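Local coordinates for uncharacterized protein (PDB 6SCE), which acts as a DNA nuclease of type III CRISPR defence, switched on by binding cyclic oligoadenylate, at residues W192-L197 with P229-H234; L319-T322 with R328-W331; Y503-H508 with V555-T560. All coordinates share one frame; numbering follows the deposited sequence. Where two conformers were deposited one is given.

Interaction 1: W192-L197 with P229-H234; sequences WVRPHL and PYHKAH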
ATOM      1  N   TRP A 192      15.276  -1.605 -14.304  1.00 28.06           N
ATOM      2  CA  TRP A 192      15.586  -0.327 -14.977  1.00 30.36           C
ATOM      3  C   TRP A 192      16.813  -0.511 -15.854  1.00 29.13           C
ATOM      4  O   TRP A 192      17.830  -1.022 -15.402  1.00 29.68           O
ATOM      5  CB  TRP A 192      15.831   0.707 -13.888  1.00 30.31           C
ATOM      6  CG  TRP A 192      16.394   2.083 -14.209  1.00 27.56           C
ATOM      7  CD1 TRP A 192      17.651   2.371 -14.645  1.00 29.83           C
ATOM      8  CD2 TRP A 192      15.742   3.347 -13.999  1.00 27.17           C
ATOM      9  NE1 TRP A 192      17.810   3.735 -14.748  1.00 29.97           N
ATOM     10  CE2 TRP A 192      16.659   4.357 -14.351  1.00 30.80           C
ATOM     11  CE3 TRP A 192      14.487   3.722 -13.537  1.00 28.57           C
ATOM     12  CZ2 TRP A 192      16.344   5.733 -14.265  1.00 29.66           C
ATOM     13  CZ3 TRP A 192      14.170   5.067 -13.458  1.00 31.22           C
ATOM     14  CH2 TRP A 192      15.108   6.064 -13.823  1.00 33.46           C
ATOM     15  N   VAL A 193      16.688  -0.117 -17.110  1.00 34.30           N
ATOM     16  CA  VAL A 193      17.806  -0.163 -18.053  1.00 35.42           C
ATOM     17  C   VAL A 193      17.832   1.170 -18.788  1.00 38.54           C
ATOM     18  O   VAL A 193      16.791   1.784 -19.072  1.00 38.66           O
ATOM     19  CB  VAL A 193      17.704  -1.338 -19.055  1.00 36.43           C
ATOM     20  CG1 VAL A 193      17.916  -2.654 -18.331  1.00 35.46           C
ATOM     21  CG2 VAL A 193      16.384  -1.327 -19.798  1.00 38.34           C
ATOM     22  N   ARG A 194      19.031   1.648 -19.055  1.00 42.13           N
ATOM     23  CA  ARG A 194      19.199   2.873 -19.831  1.00 47.40           C
ATOM     24  C   ARG A 194      20.253   2.505 -20.861  1.00 55.82           C
ATOM     25  O   ARG A 194      21.426   2.829 -20.684  1.00 59.10           O
ATOM     26  CB  ARG A 194      19.666   4.023 -18.943  1.00 46.49           C
ATOM     27  CG  ARG A 194      18.606   4.634 -18.060  1.00 47.36           C
ATOM     28  CD  ARG A 194      17.410   5.111 -18.877  1.00 50.86           C
ATOM     29  NE  ARG A 194      16.406   5.845 -18.107  1.00 50.82           N
ATOM     30  CZ  ARG A 194      15.347   5.305 -17.488  1.00 53.56           C
ATOM     31  NH1 ARG A 194      14.510   6.110 -16.841  1.00 52.70           N
ATOM     32  NH2 ARG A 194      15.113   3.978 -17.482  1.00 48.09           N
ATOM     33  N   PRO A 195      19.844   1.757 -21.904  1.00 59.35           N
ATOM     34  CA  PRO A 195      20.812   1.207 -22.862  1.00 65.67           C
ATOM     35  C   PRO A 195      21.364   2.237 -23.878  1.00 68.06           C
ATOM     36  O   PRO A 195      22.403   1.986 -24.480  1.00 72.49           O
ATOM     37  CB  PRO A 195      20.018   0.094 -23.558  1.00 64.08           C
ATOM     38  CG  PRO A 195      18.593   0.540 -23.486  1.00 64.28           C
ATOM     39  CD  PRO A 195      18.455   1.393 -22.245  1.00 60.01           C
ATOM     40  N   HIS A 196      20.693   3.378 -24.046  1.00 72.74           N
ATOM     41  CA  HIS A 196      21.132   4.400 -25.010  1.00 78.72           C
ATOM     42  C   HIS A 196      22.415   5.064 -24.503  1.00 80.25           C
ATOM     43  O   HIS A 196      22.537   5.343 -23.308  1.00 75.69           O
ATOM     44  CB  HIS A 196      20.049   5.470 -25.233  1.00 84.35           C
ATOM     45  CG  HIS A 196      18.650   4.927 -25.299  1.00 94.79           C
ATOM     46  ND1 HIS A 196      18.259   3.976 -26.219  1.00 99.96           N
ATOM     47  CD2 HIS A 196      17.549   5.210 -24.561  1.00101.71           C
ATOM     48  CE1 HIS A 196      16.979   3.695 -26.043  1.00102.98           C
ATOM     49  NE2 HIS A 196      16.524   4.429 -25.043  1.00104.56           N
ATOM     50  N   LEU A 197      23.356   5.324 -25.414  1.00 83.86           N
ATOM     51  CA  LEU A 197      24.693   5.853 -25.066  1.00 82.11           C
ATOM     52  C   LEU A 197      24.648   6.937 -23.971  1.00 77.34           C
ATOM     53  O   LEU A 197      23.874   7.902 -24.062  1.00 73.18           O
ATOM     54  CB  LEU A 197      25.407   6.394 -26.321  1.00 82.58           C
ATOM     55  CG  LEU A 197      26.921   6.619 -26.213  1.00 79.47           C
ATOM     56  N   PRO A 229      19.132  -0.115 -10.742  1.00 30.87           N
ATOM     57  CA  PRO A 229      20.584   0.011 -10.499  1.00 30.91           C
ATOM     58  C   PRO A 229      20.956   1.461 -10.665  1.00 30.58           C
ATOM     59  O   PRO A 229      20.651   2.071 -11.699  1.00 31.90           O
ATOM     60  CB  PRO A 229      21.213  -0.874 -11.574  1.00 32.40           C
ATOM     61  CG  PRO A 229      20.098  -1.761 -12.047  1.00 34.26           C
ATOM     62  CD  PRO A 229      18.877  -0.895 -11.957  1.00 31.70           C
ATOM     63  N   TYR A 230      21.525   2.045  -9.616  1.00 30.85           N
ATOM     64  CA  TYR A 230      21.774   3.462  -9.622  1.00 31.11           C
ATOM     65  C   TYR A 230      22.899   3.820 -10.604  1.00 30.72           C
ATOM     66  O   TYR A 230      23.730   2.978 -10.962  1.00 32.14           O
ATOM     67  CB  TYR A 230      21.996   4.011  -8.210  1.00 31.52           C
ATOM     68  CG  TYR A 230      23.178   3.475  -7.440  1.00 33.41           C
ATOM     69  CD1 TYR A 230      24.465   3.913  -7.714  1.00 34.74           C
ATOM     70  CD2 TYR A 230      23.006   2.564  -6.392  1.00 32.46           C
ATOM     71  CE1 TYR A 230      25.544   3.439  -6.984  1.00 34.21           C
ATOM     72  CE2 TYR A 230      24.081   2.099  -5.653  1.00 34.55           C
ATOM     73  CZ  TYR A 230      25.352   2.538  -5.952  1.00 36.13           C
ATOM     74  OH  TYR A 230      26.432   2.071  -5.230  1.00 37.70           O
ATOM     75  N   HIS A 231      22.874   5.062 -11.042  1.00 31.06           N
ATOM     76  CA  HIS A 231      23.756   5.568 -12.107  1.00 32.33           C
ATOM     77  C   HIS A 231      25.127   5.974 -11.533  1.00 33.31           C
ATOM     78  O   HIS A 231      25.422   7.157 -11.366  1.00 33.24           O
ATOM     79  CB  HIS A 231      23.099   6.766 -12.763  1.00 32.22           C
ATOM     80  CG  HIS A 231      21.950   6.406 -13.663  1.00 36.40           C
ATOM     81  ND1 HIS A 231      21.297   7.339 -14.438  1.00 34.59           N
ATOM     82  CD2 HIS A 231      21.339   5.215 -13.911  1.00 36.95           C
ATOM     83  CE1 HIS A 231      20.342   6.742 -15.134  1.00 37.76           C
ATOM     84  NE2 HIS A 231      20.345   5.455 -14.835  1.00 35.31           N
ATOM     85  N   LYS A 232      25.935   4.965 -11.291  1.00 35.67           N
ATOM     86  CA  LYS A 232      27.233   5.126 -10.676  1.00 38.59           C
ATOM     87  C   LYS A 232      28.139   5.996 -11.544  1.00 40.63           C
ATOM     88  O   LYS A 232      28.906   6.785 -10.999  1.00 39.40           O
ATOM     89  CB  LYS A 232      27.888   3.781 -10.413  1.00 42.28           C
ATOM     90  CG  LYS A 232      29.029   3.898  -9.415  1.00 45.94           C
ATOM     91  CD  LYS A 232      29.673   2.562  -9.153  1.00 47.48           C
ATOM     92  CE  LYS A 232      28.922   1.789  -8.095  1.00 47.25           C
ATOM     93  NZ  LYS A 232      29.626   0.511  -7.818  1.00 47.96           N
ATOM     94  N   ALA A 233      28.024   5.883 -12.871  1.00 38.20           N
ATOM     95  CA  ALA A 233      28.818   6.720 -13.759  1.00 39.57           C
ATOM     96  C   ALA A 233      28.485   8.206 -13.557  1.00 38.57           C
ATOM     97  O   ALA A 233      29.375   9.055 -13.565  1.00 34.37           O
ATOM     98  CB  ALA A 233      28.644   6.321 -15.207  1.00 39.84           C
ATOM     99  N   HIS A 234      27.219   8.536 -13.331  1.00 33.69           N
ATOM    100  CA  HIS A 234      26.897   9.901 -12.985  1.00 33.31           C
ATOM    101  C   HIS A 234      27.534  10.345 -11.656  1.00 34.54           C
ATOM    102  O   HIS A 234      28.033  11.472 -11.553  1.00 35.71           O
ATOM    103  CB  HIS A 234      25.397  10.154 -12.903  1.00 33.44           C
ATOM    104  CG  HIS A 234      25.065  11.575 -12.602  1.00 31.83           C
ATOM    105  ND1 HIS A 234      25.177  12.573 -13.543  1.00 35.75           N
ATOM    106  CD2 HIS A 234      24.627  12.170 -11.469  1.00 31.79           C
ATOM    107  CE1 HIS A 234      24.809  13.718 -13.006  1.00 35.49           C
ATOM    108  NE2 HIS A 234      24.470  13.501 -11.747  1.00 34.86           N
TER

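Interaction 2: L319-T322 with R328-W331; sequences LLTT and RLRW. With nucleotides of chain B.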
ATOM      1  N   LEU A 319       4.469  -6.119  18.092  1.00 26.65           N
ATOM      2  CA  LEU A 319       4.617  -5.884  16.668  1.00 28.37           C
ATOM      3  C   LEU A 319       5.586  -6.890  16.076  1.00 29.42           C
ATOM      4  O   LEU A 319       6.723  -6.981  16.531  1.00 30.41           O
ATOM      5  CB  LEU A 319       5.116  -4.462  16.402  1.00 28.54           C
ATOM      6  CG  LEU A 319       4.265  -3.307  16.894  1.00 30.05           C
ATOM      7  CD1 LEU A 319       4.945  -1.968  16.707  1.00 30.53           C
ATOM      8  CD2 LEU A 319       2.907  -3.344  16.185  1.00 32.13           C
ATOM      9  N   LEU A 320       5.144  -7.664  15.083  1.00 26.71           N
ATOM     10  CA  LEU A 320       5.988  -8.632  14.402  1.00 27.01           C
ATOM     11  C   LEU A 320       6.088  -8.334  12.940  1.00 30.93           C
ATOM     12  O   LEU A 320       5.089  -8.029  12.306  1.00 27.18           O
ATOM     13  CB  LEU A 320       5.423 -10.049  14.571  1.00 29.06           C
ATOM     14  CG  LEU A 320       5.317 -10.607  15.983  1.00 31.22           C
ATOM     15  CD1 LEU A 320       4.734 -12.026  15.984  1.00 32.34           C
ATOM     16  CD2 LEU A 320       6.661 -10.600  16.659  1.00 35.94           C
ATOM     17  N   THR A 321       7.287  -8.428  12.378  1.00 27.01           N
ATOM     18  CA  THR A 321       7.430  -8.364  10.935  1.00 28.12           C
ATOM     19  C   THR A 321       8.744  -8.999  10.479  1.00 28.65           C
ATOM     20  O   THR A 321       9.437  -9.647  11.260  1.00 28.59           O
ATOM     21  CB  THR A 321       7.231  -6.934  10.374  1.00 27.64           C
ATOM     22  OG1 THR A 321       6.996  -7.021   8.958  1.00 26.66           O
ATOM     23  CG2 THR A 321       8.403  -6.036  10.679  1.00 28.23           C
ATOM     24  N   THR A 322       9.027  -8.855   9.202  1.00 27.08           N
ATOM     25  CA  THR A 322      10.150  -9.467   8.564  1.00 27.74           C
ATOM     26  C   THR A 322      11.301  -8.468   8.533  1.00 29.10           C
ATOM     27  O   THR A 322      11.134  -7.237   8.633  1.00 30.78           O
ATOM     28  CB  THR A 322       9.817  -9.867   7.118  1.00 27.67           C
ATOM     29  OG1 THR A 322       9.279  -8.723   6.445  1.00 26.51           O
ATOM     30  CG2 THR A 322       8.804 -10.973   7.092  1.00 29.51           C
ATOM     31  N   ARG A 328       9.865   0.138   8.615  1.00 30.37           N
ATOM     32  CA  ARG A 328       8.470   0.329   9.044  1.00 30.79           C
ATOM     33  C   ARG A 328       8.250  -0.085  10.493  1.00 30.29           C
ATOM     34  O   ARG A 328       7.471   0.548  11.217  1.00 29.85           O
ATOM     35  CB  ARG A 328       7.510  -0.383   8.099  1.00 31.82           C
ATOM     36  CG  ARG A 328       7.584   0.144   6.658  1.00 36.01           C
ATOM     37  CD  ARG A 328       7.101   1.577   6.596  1.00 37.77           C
ATOM     38  NE  ARG A 328       5.703   1.652   7.017  1.00 37.98           N
ATOM     39  CZ  ARG A 328       4.660   1.515   6.195  1.00 36.94           C
ATOM     40  NH1 ARG A 328       4.846   1.335   4.889  1.00 34.57           N
ATOM     41  NH2 ARG A 328       3.424   1.550   6.697  1.00 38.57           N
ATOM     42  N   LEU A 329       8.916  -1.153  10.926  1.00 29.57           N
ATOM     43  CA  LEU A 329       8.816  -1.580  12.299  1.00 29.96           C
ATOM     44  C   LEU A 329       9.393  -0.497  13.208  1.00 32.42           C
ATOM     45  O   LEU A 329       8.799  -0.163  14.246  1.00 33.09           O
ATOM     46  CB  LEU A 329       9.534  -2.905  12.521  1.00 30.73           C
ATOM     47  CG  LEU A 329       9.543  -3.480  13.930  1.00 31.76           C
ATOM     48  CD1 LEU A 329       8.141  -3.781  14.384  1.00 31.16           C
ATOM     49  CD2 LEU A 329      10.388  -4.748  13.977  1.00 33.38           C
ATOM     50  N   ARG A 330      10.545   0.043  12.823  1.00 33.48           N
ATOM     51  CA  ARG A 330      11.194   1.106  13.623  1.00 35.98           C
ATOM     52  C   ARG A 330      10.247   2.308  13.817  1.00 32.68           C
ATOM     53  O   ARG A 330      10.084   2.837  14.926  1.00 31.53           O
ATOM     54  CB  ARG A 330      12.485   1.554  12.925  1.00 39.46           C
ATOM     55  CG  ARG A 330      13.254   2.675  13.611  1.00 48.98           C
ATOM     56  CD  ARG A 330      14.467   3.072  12.764  1.00 53.53           C
ATOM     57  NE  ARG A 330      15.281   4.107  13.412  1.00 61.06           N
ATOM     58  CZ  ARG A 330      16.336   4.709  12.851  1.00 63.89           C
ATOM     59  NH1 ARG A 330      16.721   4.402  11.620  1.00 67.41           N
ATOM     60  NH2 ARG A 330      17.003   5.640  13.519  1.00 67.68           N
ATOM     61  N   TRP A 331       9.586   2.733  12.752  1.00 34.09           N
ATOM     62  CA  TRP A 331       8.683   3.895  12.811  0.50 35.35           C
ATOM     63  C   TRP A 331       7.431   3.598  13.616  1.00 33.89           C
ATOM     64  O   TRP A 331       6.917   4.458  14.313  1.00 33.54           O
ATOM     65  CB  TRP A 331       8.299   4.366  11.407  0.50 37.08           C
ATOM     66  CG  TRP A 331       9.514   4.726  10.624  0.50 40.36           C
ATOM     67  CD1 TRP A 331      10.637   5.319  11.109  0.50 39.97           C
ATOM     68  CD2 TRP A 331       9.753   4.485   9.237  0.50 42.24           C
ATOM     69  NE1 TRP A 331      11.557   5.469  10.112  0.50 43.80           N
ATOM     70  CE2 TRP A 331      11.036   4.972   8.949  0.50 42.56           C
ATOM     71  CE3 TRP A 331       9.004   3.918   8.210  0.50 43.61           C
ATOM     72  CZ2 TRP A 331      11.585   4.911   7.681  0.50 44.79           C
ATOM     73  CZ3 TRP A 331       9.562   3.857   6.939  0.50 42.61           C
ATOM     74  CH2 TRP A 331      10.827   4.346   6.691  0.50 44.23           C
TER
ATOM     75  P     A B   3      -1.132 -11.487   0.724  1.00 26.45           P
ATOM     76  OP1   A B   3      -0.785 -12.861   1.270  1.00 23.87           O
ATOM     77  OP2   A B   3      -2.614 -11.233   0.654  1.00 27.62           O
ATOM     78  O5'   A B   3      -0.415 -10.384   1.609  1.00 25.07           O
ATOM     79  C5'   A B   3      -0.289  -9.011   1.211  1.00 27.44           C
ATOM     80  C4'   A B   3       0.336  -8.273   2.372  1.00 26.31           C
ATOM     81  O4'   A B   3       1.689  -8.773   2.599  1.00 25.77           O
ATOM     82  C3'   A B   3       0.460  -6.764   2.205  1.00 23.64           C
ATOM     83  O3'   A B   3      -0.063  -6.180   3.383  1.00 24.07           O
ATOM     84  C2'   A B   3       1.976  -6.552   2.069  1.00 25.10           C
ATOM     85  O2'   A B   3       2.421  -5.288   2.511  1.00 24.69           O
ATOM     86  C1'   A B   3       2.503  -7.682   2.945  1.00 24.92           C
ATOM     87  N9    A B   3       3.869  -8.055   2.660  1.00 28.50           N
ATOM     88  C8    A B   3       4.402  -8.324   1.422  1.00 29.33           C
ATOM     89  N7    A B   3       5.670  -8.676   1.489  1.00 29.41           N
ATOM     90  C5    A B   3       5.962  -8.671   2.843  1.00 28.52           C
ATOM     91  C6    A B   3       7.141  -8.972   3.552  1.00 29.27           C
ATOM     92  N6    A B   3       8.256  -9.388   2.958  1.00 31.99           N
ATOM     93  N1    A B   3       7.083  -8.889   4.902  1.00 27.40           N
ATOM     94  C2    A B   3       5.939  -8.509   5.483  1.00 29.23           C
ATOM     95  N3    A B   3       4.766  -8.193   4.919  1.00 28.27           N
ATOM     96  C4    A B   3       4.855  -8.297   3.578  1.00 28.12           C
TER

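Interaction 3: Y503-H508 with V555-T560; sequences YAVYSH and VECKPT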
ATOM      1  N   TYR A 503      -4.953  28.977   2.130  1.00 47.83           N
ATOM      2  CA  TYR A 503      -5.749  29.293   3.314  1.00 46.72           C
ATOM      3  C   TYR A 503      -7.240  29.140   3.068  1.00 46.58           C
ATOM      4  O   TYR A 503      -7.970  28.654   3.938  1.00 46.90           O
ATOM      5  CB  TYR A 503      -5.465  30.700   3.832  1.00 50.13           C
ATOM      6  CG  TYR A 503      -6.210  30.968   5.106  1.00 52.61           C
ATOM      7  CD1 TYR A 503      -5.857  30.316   6.278  1.00 52.93           C
ATOM      8  CD2 TYR A 503      -7.294  31.845   5.140  1.00 52.02           C
ATOM      9  CE1 TYR A 503      -6.542  30.540   7.455  1.00 55.58           C
ATOM     10  CE2 TYR A 503      -7.993  32.072   6.316  1.00 53.91           C
ATOM     11  CZ  TYR A 503      -7.612  31.416   7.475  1.00 55.90           C
ATOM     12  OH  TYR A 503      -8.287  31.624   8.661  1.00 53.38           O
ATOM     13  N   ALA A 504      -7.695  29.559   1.892  1.00 44.69           N
ATOM     14  CA  ALA A 504      -9.097  29.368   1.501  1.00 45.40           C
ATOM     15  C   ALA A 504      -9.453  27.890   1.410  1.00 44.65           C
ATOM     16  O   ALA A 504     -10.527  27.472   1.836  1.00 43.36           O
ATOM     17  CB  ALA A 504      -9.365  30.026   0.155  1.00 45.01           C
ATOM     18  N   VAL A 505      -8.573  27.106   0.805  1.00 45.01           N
ATOM     19  CA  VAL A 505      -8.866  25.689   0.645  1.00 43.28           C
ATOM     20  C   VAL A 505      -8.934  25.042   2.029  1.00 41.60           C
ATOM     21  O   VAL A 505      -9.906  24.366   2.334  1.00 42.52           O
ATOM     22  CB  VAL A 505      -7.868  24.995  -0.295  1.00 45.44           C
ATOM     23  CG1 VAL A 505      -8.013  23.467  -0.227  1.00 42.42           C
ATOM     24  CG2 VAL A 505      -8.110  25.465  -1.727  1.00 46.33           C
ATOM     25  N   TYR A 506      -7.923  25.287   2.860  1.00 40.92           N
ATOM     26  CA  TYR A 506      -7.913  24.793   4.231  1.00 43.21           C
ATOM     27  C   TYR A 506      -9.144  25.196   5.038  1.00 46.28           C
ATOM     28  O   TYR A 506      -9.681  24.392   5.820  1.00 41.97           O
ATOM     29  CB  TYR A 506      -6.666  25.260   4.960  1.00 44.45           C
ATOM     30  CG  TYR A 506      -6.791  25.238   6.470  1.00 46.83           C
ATOM     31  CD1 TYR A 506      -6.615  24.059   7.189  1.00 48.58           C
ATOM     32  CD2 TYR A 506      -7.104  26.398   7.180  1.00 46.60           C
ATOM     33  CE1 TYR A 506      -6.730  24.040   8.572  1.00 48.73           C
ATOM     34  CE2 TYR A 506      -7.205  26.389   8.558  1.00 48.52           C
ATOM     35  CZ  TYR A 506      -7.032  25.207   9.248  1.00 51.77           C
ATOM     36  OH  TYR A 506      -7.152  25.204  10.615  1.00 52.55           O
ATOM     37  N   SER A 507      -9.595  26.437   4.864  1.00 44.27           N
ATOM     38  CA  SER A 507     -10.727  26.926   5.646  1.00 43.32           C
ATOM     39  C   SER A 507     -11.990  26.190   5.277  1.00 40.70           C
ATOM     40  O   SER A 507     -12.725  25.753   6.151  1.00 43.84           O
ATOM     41  CB  SER A 507     -10.920  28.449   5.475  1.00 43.13           C
ATOM     42  OG  SER A 507      -9.822  29.163   6.038  1.00 45.71           O
ATOM     43  N   HIS A 508     -12.261  26.056   3.991  1.00 42.95           N
ATOM     44  CA  HIS A 508     -13.465  25.371   3.572  1.00 44.87           C
ATOM     45  C   HIS A 508     -13.379  23.859   3.830  1.00 45.46           C
ATOM     46  O   HIS A 508     -14.403  23.218   4.065  1.00 42.33           O
ATOM     47  CB  HIS A 508     -13.779  25.665   2.111  1.00 50.00           C
ATOM     48  CG  HIS A 508     -14.160  27.092   1.866  1.00 54.93           C
ATOM     49  ND1 HIS A 508     -15.310  27.650   2.384  1.00 57.31           N
ATOM     50  CD2 HIS A 508     -13.531  28.083   1.190  1.00 56.61           C
ATOM     51  CE1 HIS A 508     -15.378  28.921   2.029  1.00 57.47           C
ATOM     52  NE2 HIS A 508     -14.317  29.207   1.297  1.00 60.11           N
ATOM     53  N   VAL A 555      -3.173  17.677  -0.381  1.00 38.00           N
ATOM     54  CA  VAL A 555      -3.795  18.751  -1.146  1.00 38.59           C
ATOM     55  C   VAL A 555      -2.727  19.471  -1.968  1.00 38.94           C
ATOM     56  O   VAL A 555      -1.624  19.762  -1.456  1.00 32.81           O
ATOM     57  CB  VAL A 555      -4.483  19.775  -0.223  1.00 40.84           C
ATOM     58  CG1 VAL A 555      -5.194  20.855  -1.039  1.00 42.21           C
ATOM     59  CG2 VAL A 555      -5.466  19.089   0.710  1.00 40.86           C
ATOM     60  N   GLU A 556      -3.040  19.732  -3.240  1.00 38.11           N
ATOM     61  CA  GLU A 556      -2.163  20.564  -4.095  1.00 41.84           C
ATOM     62  C   GLU A 556      -2.999  21.733  -4.591  1.00 41.63           C
ATOM     63  O   GLU A 556      -4.087  21.519  -5.118  1.00 42.01           O
ATOM     64  CB  GLU A 556      -1.602  19.763  -5.278  1.00 44.69           C
ATOM     65  CG  GLU A 556      -0.689  20.542  -6.227  1.00 49.17           C
ATOM     66  CD  GLU A 556       0.681  20.859  -5.649  1.00 50.32           C
ATOM     67  OE1 GLU A 556       1.068  20.269  -4.619  1.00 53.36           O
ATOM     68  OE2 GLU A 556       1.388  21.700  -6.242  1.00 57.05           O
ATOM     69  N   CYS A 557      -2.468  22.945  -4.426  1.00 41.09           N
ATOM     70  CA  CYS A 557      -3.162  24.191  -4.765  1.00 44.95           C
ATOM     71  C   CYS A 557      -2.361  24.954  -5.808  1.00 46.31           C
ATOM     72  O   CYS A 557      -1.188  25.249  -5.582  1.00 47.54           O
ATOM     73  CB  CYS A 557      -3.278  25.085  -3.538  1.00 45.26           C
ATOM     74  SG  CYS A 557      -4.404  24.452  -2.283  1.00 45.92           S
ATOM     75  N   LYS A 558      -2.996  25.263  -6.934  1.00 48.63           N
ATOM     76  CA  LYS A 558      -2.325  25.935  -8.053  1.00 49.81           C
ATOM     77  C   LYS A 558      -3.213  27.049  -8.620  1.00 52.78           C
ATOM     78  O   LYS A 558      -4.443  26.996  -8.489  1.00 46.57           O
ATOM     79  CB  LYS A 558      -1.979  24.928  -9.158  1.00 51.68           C
ATOM     80  CG  LYS A 558      -0.805  23.998  -8.838  1.00 54.38           C
ATOM     81  CD  LYS A 558       0.486  24.764  -8.588  1.00 55.80           C
ATOM     82  CE  LYS A 558       1.706  23.913  -8.888  1.00 58.22           C
ATOM     83  NZ  LYS A 558       2.918  24.466  -8.243  1.00 61.23           N
ATOM     84  N   PRO A 559      -2.591  28.075  -9.247  1.00 52.89           N
ATOM     85  CA  PRO A 559      -3.418  29.111  -9.891  1.00 52.10           C
ATOM     86  C   PRO A 559      -4.280  28.566 -11.028  1.00 51.15           C
ATOM     87  O   PRO A 559      -5.439  28.963 -11.177  1.00 52.80           O
ATOM     88  CB  PRO A 559      -2.381  30.108 -10.424  1.00 54.44           C
ATOM     89  CG  PRO A 559      -1.159  29.897  -9.585  1.00 54.66           C
ATOM     90  CD  PRO A 559      -1.158  28.433  -9.219  1.00 52.70           C
ATOM     91  N   THR A 560      -3.729  27.635 -11.800  1.00 50.32           N
ATOM     92  CA  THR A 560      -4.411  27.105 -12.973  1.00 56.65           C
ATOM     93  C   THR A 560      -4.371  25.571 -13.014  1.00 58.64           C
ATOM     94  O   THR A 560      -3.567  24.958 -12.310  1.00 59.72           O
ATOM     95  CB  THR A 560      -3.748  27.678 -14.249  1.00 57.26           C
ATOM     96  OG1 THR A 560      -3.673  29.110 -14.135  1.00 56.84           O
ATOM     97  CG2 THR A 560      -4.539  27.352 -15.475  1.00 60.09           C
TER

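Interaction 1: W192-L197 with P229-H234
The W192 indole overlaps the H231 imidazole only rim to rim, its NE1 corner set against the NE2 corner of H231. The ring centroids, taken for the indole five-membered ring, lie 5.2 Å apart with planes at 61°, so neither ring covers a face of the other. What joins them is a hydrogen bond: W192 NE1 donates to H231 NE2 at 3.1 Å, with an N-H...N angle of 154°. The bond is slightly bent, and the donor also approaches NE2 from outside the imidazole plane.

W192 carries its CG anti to the backbone N (chi1 170°), which sends the indole across to H231 while CB stays beside P229, 3.9 Å from P229 CD. R194 packs against the same pair of rings. Its CG rests 3.8 Å from H231 NE2, and the chain then bends at chi2 and brings NH2 back over the centre of the W192 ring, 3.5 Å above the plane. NH2 is steadied there by a nearly straight bond to V193 O.

W192 and P229 end neighbouring parallel strands, 187-192 and 225-229, joined in a beta-alpha-beta crossover through helix 206-220. F212 of that helix meets the indole edge-to-face. H231 is the N-cap residue before helix 232-236 and the centre of an inverse gamma turn.

H231 ND1 is bonded to the carbonyl oxygen of K202. With a carbonyl at ND1 and an N-H arriving at NE2, the imidazole is probably neutral and protonated at ND1, its rotation fixed from both nitrogens.

Interaction 2: L319-T322 with R328-W331
L329 reaches from the helix toward strand residues L319 and T321, and its side chain is shared between the two: CB and CD2 on T321, CD1 on L319. CB begins against the methyl of T321, with L329 CB 3.8 Å from T321 CG2. CG is anti to the backbone N (chi1 179°), and beyond it the branches part: CD2 stays near the same methyl, 4.1 Å from T321 CG2, whereas CD1 goes on to L319 and stops 3.7 Å from L319 CB. The L329 and T321 side chains slide past each other in opposite directions, so the contact is made along their flanks and is wholly apolar. F347 and R345 of strand 342-347 also touch L329.

T321 divides its two branches between two tasks. CG2 packs on L329, while OG1, anti to the backbone N, bonds to the carbonyl oxygen of V298; this polar atom is therefore satisfied within the buried layer.

One residue on, T322 points its CB away from the helix and serves the ligand. With chi1 at 52°, its OG1 donates to N1 of A3 of chain B at 2.7 Å, and its methyl lies beside the same atom, T322 CG2 being 3.5 Å from N1. A valine here would probably leave the adenine N1 without its donor and the base freer to shift.

The segments belong to the beta-alpha-beta unit 316-321, 326-338, 342-347 of a largely parallel sheet. A nucleotide held just past the C-terminal end of a strand is typical of Rossmann-like domains, consistent with a CARF domain binding cyclic oligoadenylate.

Interaction 3: Y503-H508 with V555-T560
No flat group lies between V505 and its partners V555 and C557; the nearby ring is that of Y503, on the same helix. One face of that ring takes S507 OG, 3.4 Å above the plane and offset toward the rim, W480 meets it edge-to-face, and its OH bonds to the carbonyl oxygen of R444. S507 OG also returns to the backbone, donating to Y503 O at 2.8 Å. The helical S507 N, 2.9 Å from Y503 O, arrives from the opposite face of the carbonyl plane, so two donors grip one oxygen.

Within 503-508, V505 alone makes the contact with the strand. CG1, anti to the backbone N (chi1 168°), meets V555 tip to tip, with V505 CG1 3.9 Å from V555 CG1. The other methyl turns to sulfur: V505 CG2 is 3.9 Å from C557 SG, and SG also comes close to V505 CB. V505 thus straddles alternate residues of strand 551-558, both pointing CB toward helix 499-513.

The residues that alternate with them, E556 and K558, make no contact with 503-508; their side chains touch helix 561-579, where R567 forms a salt bridge with E556 OE1. Their E-x-K spacing, with D543 on the adjacent antiparallel strand accepting from C557 N through OD2, fits the PD-(D/E)XK nuclease signature and suggests that this sheet belongs to the nuclease domain. K558 NZ sits at a long 3.7 Å from E556 OE2.

From the N terminus the contacts come in series; none encloses or crosses another. Interaction 1 closes a span of 31 residues carrying helix 206-220, and ties together the ends of two parallel strands in a six-stranded mixed sheet. Interaction 2 closes the shortest span, five residues, where strand 316-321 turns into helix 326-338 beside the bound nucleotide. Interaction 3 spans 46 residues, including strands 519-528 and 541-548, and seats helix 499-513 on strand 551-558. Each belongs to a different sheet. Their centres are 33 to 39 Å apart, and their nearest atoms about 18 to 22 Å, so they lie in separate parts of the chain and do not touch.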